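Local coordinates for multidrug resistance protein (Vibrio cholerae, PDB 1YC9) that probably forms the outer-membrane channel of a multidrug efflux pump and may contribute to resistance to puromycin, acriflavine and tetraphenylarsonium chloride, at residues 24-27 with 28-32; 93-96 with 97-101. The protein carries 1 engineered substitution. All blocks are in the same frame, centred on the assembly; numbering follows the deposited sequence.

Contact 1 of 2, residues 24-27 with 28-32; sequences ANWW and QRYQD
Trp-26 and Tyr-30 meet rim to rim. CZ3 of Trp-26 lies 4.2 Å from CE2 of Tyr-30, and each atom sits near the plane of the other ring. On another side of the turn, Asn-25 and Gln-28 run alongside each other and point the same way. CB of Asn-25 touches CD of Gln-28 at 3.8 Å, and the two amide planes are turned 69° apart. CG of Gln-28 is anti to its carbonyl carbon (chi1 -69°), which brings the chain alongside Asn-25. The chain is extended beyond CG, and that CG also reaches CD1 of Trp-27 at 3.9 Å.

The backbone beneath is a short 3-10 helix, residues 26-30. Its i to i+3 bonds run from Gln-28 N to Asn-25 O (3.1 Å), from Arg-29 N to Trp-26 O (3.2 Å) and from Tyr-30 N to Trp-27 O (3.1 Å). Trp-27 O probably also accepts a bond from water 1, which accepts one from Asp-32 N. The water thus ties the turn to the residue that N-caps helix 33-44.

Within the turn, CE3 of Trp-27 stands 3.6 Å over one face of the Trp-26 ring, offset toward its rim. Further out, Trp-26 packs on helices 117-183 and 398-433, and Trp-27 on helix 33-44. Tyr-30 OH bonds to Asp-426, and its ring meets Phe-423 edge-to-face. Asn-25 OD1 is held by Arg-140, while Arg-29 NH1 bonds to Thr-242 O.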
loop_
_atom_site.group_PDB
_atom_site.type_symbol
_atom_site.label_atom_id
_atom_site.label_comp_id
_atom_site.label_asym_id
_atom_site.label_seq_id
_atom_site.Cartn_x
_atom_site.Cartn_y
_atom_site.Cartn_z
ATOM N N ALA A 24 2.140 -20.602 -22.220
ATOM C CA ALA A 24 0.933 -20.024 -21.623
ATOM C C ALA A 24 0.694 -20.655 -20.254
ATOM O O ALA A 24 0.496 -19.934 -19.280
ATOM C CB ALA A 24 -0.295 -20.222 -22.497
ATOM N N ASN A 25 0.659 -21.994 -20.216
ATOM C CA ASN A 25 0.644 -22.774 -18.976
ATOM C C ASN A 25 2.048 -23.226 -18.579
ATOM O O ASN A 25 2.323 -24.407 -18.418
ATOM C CB ASN A 25 -0.296 -23.968 -19.100
ATOM C CG ASN A 25 -1.724 -23.554 -19.447
ATOM O OD1 ASN A 25 -2.172 -22.484 -19.102
ATOM N ND2 ASN A 25 -2.443 -24.435 -20.109
ATOM N N TRP A 26 2.908 -22.244 -18.351
ATOM C CA TRP A 26 4.342 -22.423 -18.178
ATOM C C TRP A 26 4.757 -23.304 -17.002
ATOM O O TRP A 26 5.845 -23.857 -16.987
ATOM C CB TRP A 26 5.021 -21.032 -18.091
ATOM C CG TRP A 26 4.340 -20.166 -17.054
ATOM C CD1 TRP A 26 3.374 -19.243 -17.272
ATOM C CD2 TRP A 26 4.548 -20.195 -15.611
ATOM N NE1 TRP A 26 2.951 -18.711 -16.072
ATOM C CE2 TRP A 26 3.659 -19.266 -15.038
ATOM C CE3 TRP A 26 5.376 -20.926 -14.760
ATOM C CZ2 TRP A 26 3.585 -19.038 -13.640
ATOM C CZ3 TRP A 26 5.304 -20.707 -13.382
ATOM C CH2 TRP A 26 4.418 -19.774 -12.837
ATOM N N TRP A 27 3.897 -23.404 -15.991
ATOM C CA TRP A 27 4.181 -24.193 -14.795
ATOM C C TRP A 27 4.247 -25.692 -15.107
ATOM O O TRP A 27 4.862 -26.471 -14.352
ATOM C CB TRP A 27 3.111 -23.961 -13.732
ATOM C CG TRP A 27 1.710 -24.121 -14.250
ATOM C CD1 TRP A 27 0.981 -25.276 -14.309
ATOM C CD2 TRP A 27 0.870 -23.089 -14.765
ATOM N NE1 TRP A 27 -0.260 -25.019 -14.833
ATOM C CE2 TRP A 27 -0.350 -23.684 -15.132
ATOM C CE3 TRP A 27 1.038 -21.705 -14.986
ATOM C CZ2 TRP A 27 -1.390 -22.961 -15.692
ATOM C CZ3 TRP A 27 -0.007 -20.986 -15.534
ATOM C CH2 TRP A 27 -1.207 -21.620 -15.887
ATOM N N GLN A 28 3.617 -26.080 -16.219
ATOM C CA GLN A 28 3.646 -27.477 -16.646
ATOM C C GLN A 28 5.046 -27.968 -16.949
ATOM O O GLN A 28 5.289 -29.170 -16.880
ATOM C CB GLN A 28 2.687 -27.721 -17.838
ATOM C CG GLN A 28 1.222 -27.610 -17.475
ATOM C CD GLN A 28 0.306 -27.674 -18.691
ATOM O OE1 GLN A 28 0.764 -27.604 -19.834
ATOM N NE2 GLN A 28 -0.960 -27.755 -18.447
ATOM N N ARG A 29 5.963 -27.067 -17.279
ATOM C CA ARG A 29 7.305 -27.495 -17.584
ATOM C C ARG A 29 8.014 -28.139 -16.402
ATOM O O ARG A 29 8.970 -28.871 -16.608
ATOM C CB ARG A 29 8.112 -26.391 -18.283
ATOM C CG ARG A 29 9.057 -25.558 -17.454
ATOM C CD ARG A 29 9.920 -24.616 -18.327
ATOM N NE ARG A 29 11.343 -24.983 -18.411
ATOM C CZ ARG A 29 12.019 -25.256 -19.540
ATOM N NH1 ARG A 29 13.314 -25.557 -19.474
ATOM N NH2 ARG A 29 11.428 -25.249 -20.734
ATOM N N TYR A 30 7.521 -27.940 -15.165
ATOM C CA TYR A 30 8.143 -28.552 -13.990
ATOM C C TYR A 30 7.698 -29.997 -13.710
ATOM O O TYR A 30 8.203 -30.637 -12.799
ATOM C CB TYR A 30 7.979 -27.643 -12.733
ATOM C CG TYR A 30 8.438 -26.253 -13.006
ATOM C CD1 TYR A 30 9.774 -25.990 -13.263
ATOM C CD2 TYR A 30 7.534 -25.191 -13.089
ATOM C CE1 TYR A 30 10.209 -24.729 -13.573
ATOM C CE2 TYR A 30 7.988 -23.878 -13.392
ATOM C CZ TYR A 30 9.304 -23.660 -13.596
ATOM O OH TYR A 30 9.764 -22.400 -13.927
ATOM N N GLN A 31 6.692 -30.473 -14.443
ATOM C CA GLN A 31 6.363 -31.895 -14.489
ATOM C C GLN A 31 5.853 -32.365 -13.143
ATOM O O GLN A 31 6.082 -33.511 -12.732
ATOM C CB GLN A 31 7.583 -32.714 -14.973
ATOM C CG GLN A 31 7.929 -32.451 -16.449
ATOM C CD GLN A 31 9.148 -33.264 -16.939
ATOM O OE1 GLN A 31 9.066 -34.473 -17.055
ATOM N NE2 GLN A 31 10.254 -32.597 -17.213
ATOM N N ASP A 32 5.189 -31.457 -12.438
ATOM C CA ASP A 32 4.621 -31.737 -11.133
ATOM C C ASP A 32 3.114 -31.548 -11.152
ATOM O O ASP A 32 2.577 -30.421 -11.121
ATOM C CB ASP A 32 5.291 -30.874 -10.068
ATOM C CG ASP A 32 4.819 -31.196 -8.699
ATOM O OD1 ASP A 32 5.598 -30.940 -7.752
ATOM O OD2 ASP A 32 3.704 -31.719 -8.439
HETATM O O HOH W 1 4.418 -28.836 -12.927
#

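Contact 2 of 2, residues 93-96 with 97-101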
loop_
_atom_site.group_PDB
_atom_site.type_symbol
_atom_site.label_atom_id
_atom_site.label_comp_id
_atom_site.label_asym_id
_atom_site.label_seq_id
_atom_site.Cartn_x
_atom_site.Cartn_y
_atom_site.Cartn_z
ATOM N N THR A 93 -52.712 38.382 -22.152
ATOM C CA THR A 93 -54.020 37.731 -22.103
ATOM C C THR A 93 -53.982 36.367 -21.413
ATOM O O THR A 93 -54.292 35.358 -22.014
ATOM C CB THR A 93 -54.642 37.660 -23.551
ATOM O OG1 THR A 93 -53.890 36.756 -24.352
ATOM C CG2 THR A 93 -54.515 39.001 -24.270
ATOM N N PRO A 94 -53.621 36.354 -20.125
ATOM C CA PRO A 94 -53.464 35.124 -19.355
ATOM C C PRO A 94 -54.811 34.453 -19.066
ATOM O O PRO A 94 -55.807 35.100 -18.937
ATOM C CB PRO A 94 -52.812 35.617 -18.049
ATOM C CG PRO A 94 -53.302 36.985 -17.902
ATOM C CD PRO A 94 -53.384 37.537 -19.280
ATOM N N PRO A 95 -54.826 33.146 -18.990
ATOM C CA PRO A 95 -56.052 32.452 -18.607
ATOM C C PRO A 95 -56.338 32.783 -17.149
ATOM O O PRO A 95 -55.436 33.113 -16.432
ATOM C CB PRO A 95 -55.673 30.970 -18.782
ATOM C CG PRO A 95 -54.280 30.905 -18.694
ATOM C CD PRO A 95 -53.678 32.225 -19.138
ATOM N N ASP A 96 -57.567 32.655 -16.718
ATOM C CA ASP A 96 -57.990 33.032 -15.381
ATOM C C ASP A 96 -57.866 31.792 -14.520
ATOM O O ASP A 96 -58.291 30.697 -14.939
ATOM C CB ASP A 96 -59.489 33.337 -15.313
ATOM C CG ASP A 96 -59.893 34.595 -16.007
ATOM O OD1 ASP A 96 -59.156 35.603 -15.931
ATOM O OD2 ASP A 96 -60.987 34.653 -16.629
ATOM N N GLY A 97 -57.387 31.951 -13.299
ATOM C CA GLY A 97 -57.472 30.886 -12.311
ATOM C C GLY A 97 -56.560 29.700 -12.571
ATOM O O GLY A 97 -55.544 29.782 -13.298
ATOM N N TRP A 98 -56.919 28.585 -11.953
ATOM C CA TRP A 98 -56.101 27.392 -11.963
ATOM C C TRP A 98 -56.630 26.539 -13.088
ATOM O O TRP A 98 -57.854 26.265 -13.139
ATOM C CB TRP A 98 -56.144 26.613 -10.631
ATOM C CG TRP A 98 -55.342 27.326 -9.624
ATOM C CD1 TRP A 98 -55.720 28.455 -8.989
ATOM C CD2 TRP A 98 -54.083 26.979 -9.133
ATOM N NE1 TRP A 98 -54.736 28.842 -8.128
ATOM C CE2 TRP A 98 -53.732 27.931 -8.167
ATOM C CE3 TRP A 98 -53.216 25.920 -9.331
ATOM C CZ2 TRP A 98 -52.526 27.913 -7.535
ATOM C CZ3 TRP A 98 -52.023 25.890 -8.662
ATOM C CH2 TRP A 98 -51.705 26.878 -7.751
ATOM N N ASN A 99 -55.748 26.150 -13.996
ATOM C CA ASN A 99 -56.128 25.286 -15.126
ATOM C C ASN A 99 -55.222 24.111 -15.300
ATOM O O ASN A 99 -54.156 24.109 -14.843
ATOM C CB ASN A 99 -56.203 26.125 -16.396
ATOM C CG ASN A 99 -57.192 27.267 -16.270
ATOM O OD1 ASN A 99 -56.810 28.411 -16.005
ATOM N ND2 ASN A 99 -58.476 26.971 -16.471
ATOM N N ASP A 100 -55.715 23.034 -15.950
ATOM C CA ASP A 100 -54.934 21.866 -16.175
ATOM C C ASP A 100 -54.289 21.902 -17.606
ATOM O O ASP A 100 -54.908 22.375 -18.559
ATOM C CB ASP A 100 -55.797 20.602 -16.055
ATOM C CG ASP A 100 -56.975 20.599 -16.923
ATOM O OD1 ASP A 100 -57.802 21.547 -16.913
ATOM O OD2 ASP A 100 -57.216 19.556 -17.653
ATOM N N TYR A 101 -53.069 21.425 -17.639
ATOM C CA TYR A 101 -52.238 21.378 -18.870
ATOM C C TYR A 101 -51.647 20.034 -18.964
ATOM O O TYR A 101 -51.327 19.381 -17.958
ATOM C CB TYR A 101 -51.133 22.389 -18.739
ATOM C CG TYR A 101 -51.604 23.801 -18.659
ATOM C CD1 TYR A 101 -51.941 24.378 -17.444
ATOM C CD2 TYR A 101 -51.594 24.623 -19.764
ATOM C CE1 TYR A 101 -52.394 25.658 -17.387
ATOM C CE2 TYR A 101 -51.992 25.950 -19.714
ATOM C CZ TYR A 101 -52.401 26.484 -18.501
ATOM O OH TYR A 101 -52.773 27.820 -18.433
HETATM O O HOH W 2 -54.105 31.130 -14.903
#
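Asp-96 and Gly-97 form the bend at which the chain reverses, and Pro-95 brings the incoming arm back against the strand that follows. The contact of Asp-96 with the next segment is mostly made by its backbone and CB. CG of Asp-96 stands beside its own backbone N (chi1 -70°), and the carboxylate leads away from the strand.

Gly-97 has a positive phi of 71°, a backbone state that glycine adopts readily. Water 2 lies inside the bend. It donates to Pro-95 O at 2.8 Å. Gly-97 O is also near this water, but the approach is doubtfully short. Other acceptors lie within its reach, so its protons may have to be shared. Asn-99 points its CB toward the bend.

CB of Pro-95 points toward the strand, and the proline and Tyr-101 side chains cross at a slant. CG of Pro-95 lies 3.4 Å from OH of Tyr-101, so the phenol end reaches back across the bend to the proline. CG of Tyr-101 stands beside its own backbone N, anti to the carbonyl carbon (chi1 -64°), and this sends the ring back along the bend. Tyr-101 is buried, and its ring meets that of Phe-298 edge-to-face. Phe-298 also touches Pro-95 and Asn-99. Tyr-101 packs on Tyr-89 of a second subunit as well.

Backbone bonds between Asn-99 and Ser-83 and between Tyr-101 and Thr-81 pair this strand with strand 73-84. The bend is therefore the end of the loop in an antiparallel beta hairpin. As in other outer membrane factors, such a hairpin probably belongs to the extracellular end of a beta barrel built jointly by three subunits.

Overall arrangement
Contact 1 comes first along the chain and closes before contact 2 opens. Between them run helices 33-44 and 47-67 and strand 73-84. Their centres are 82 Å apart, their nearest atoms about 65 Å, and they lie on opposite sides of the chain's centre. They share no helix or strand. Residues 24-32 sit among the long helices, against 117-183 and 398-433, and no other subunit touches them. Residues 93-101 lie at the far end of the four-stranded sheet, where both other subunits come close. The pair thus samples two parts of an outer membrane factor: the helical tunnel, probably periplasmic, and the membrane barrel.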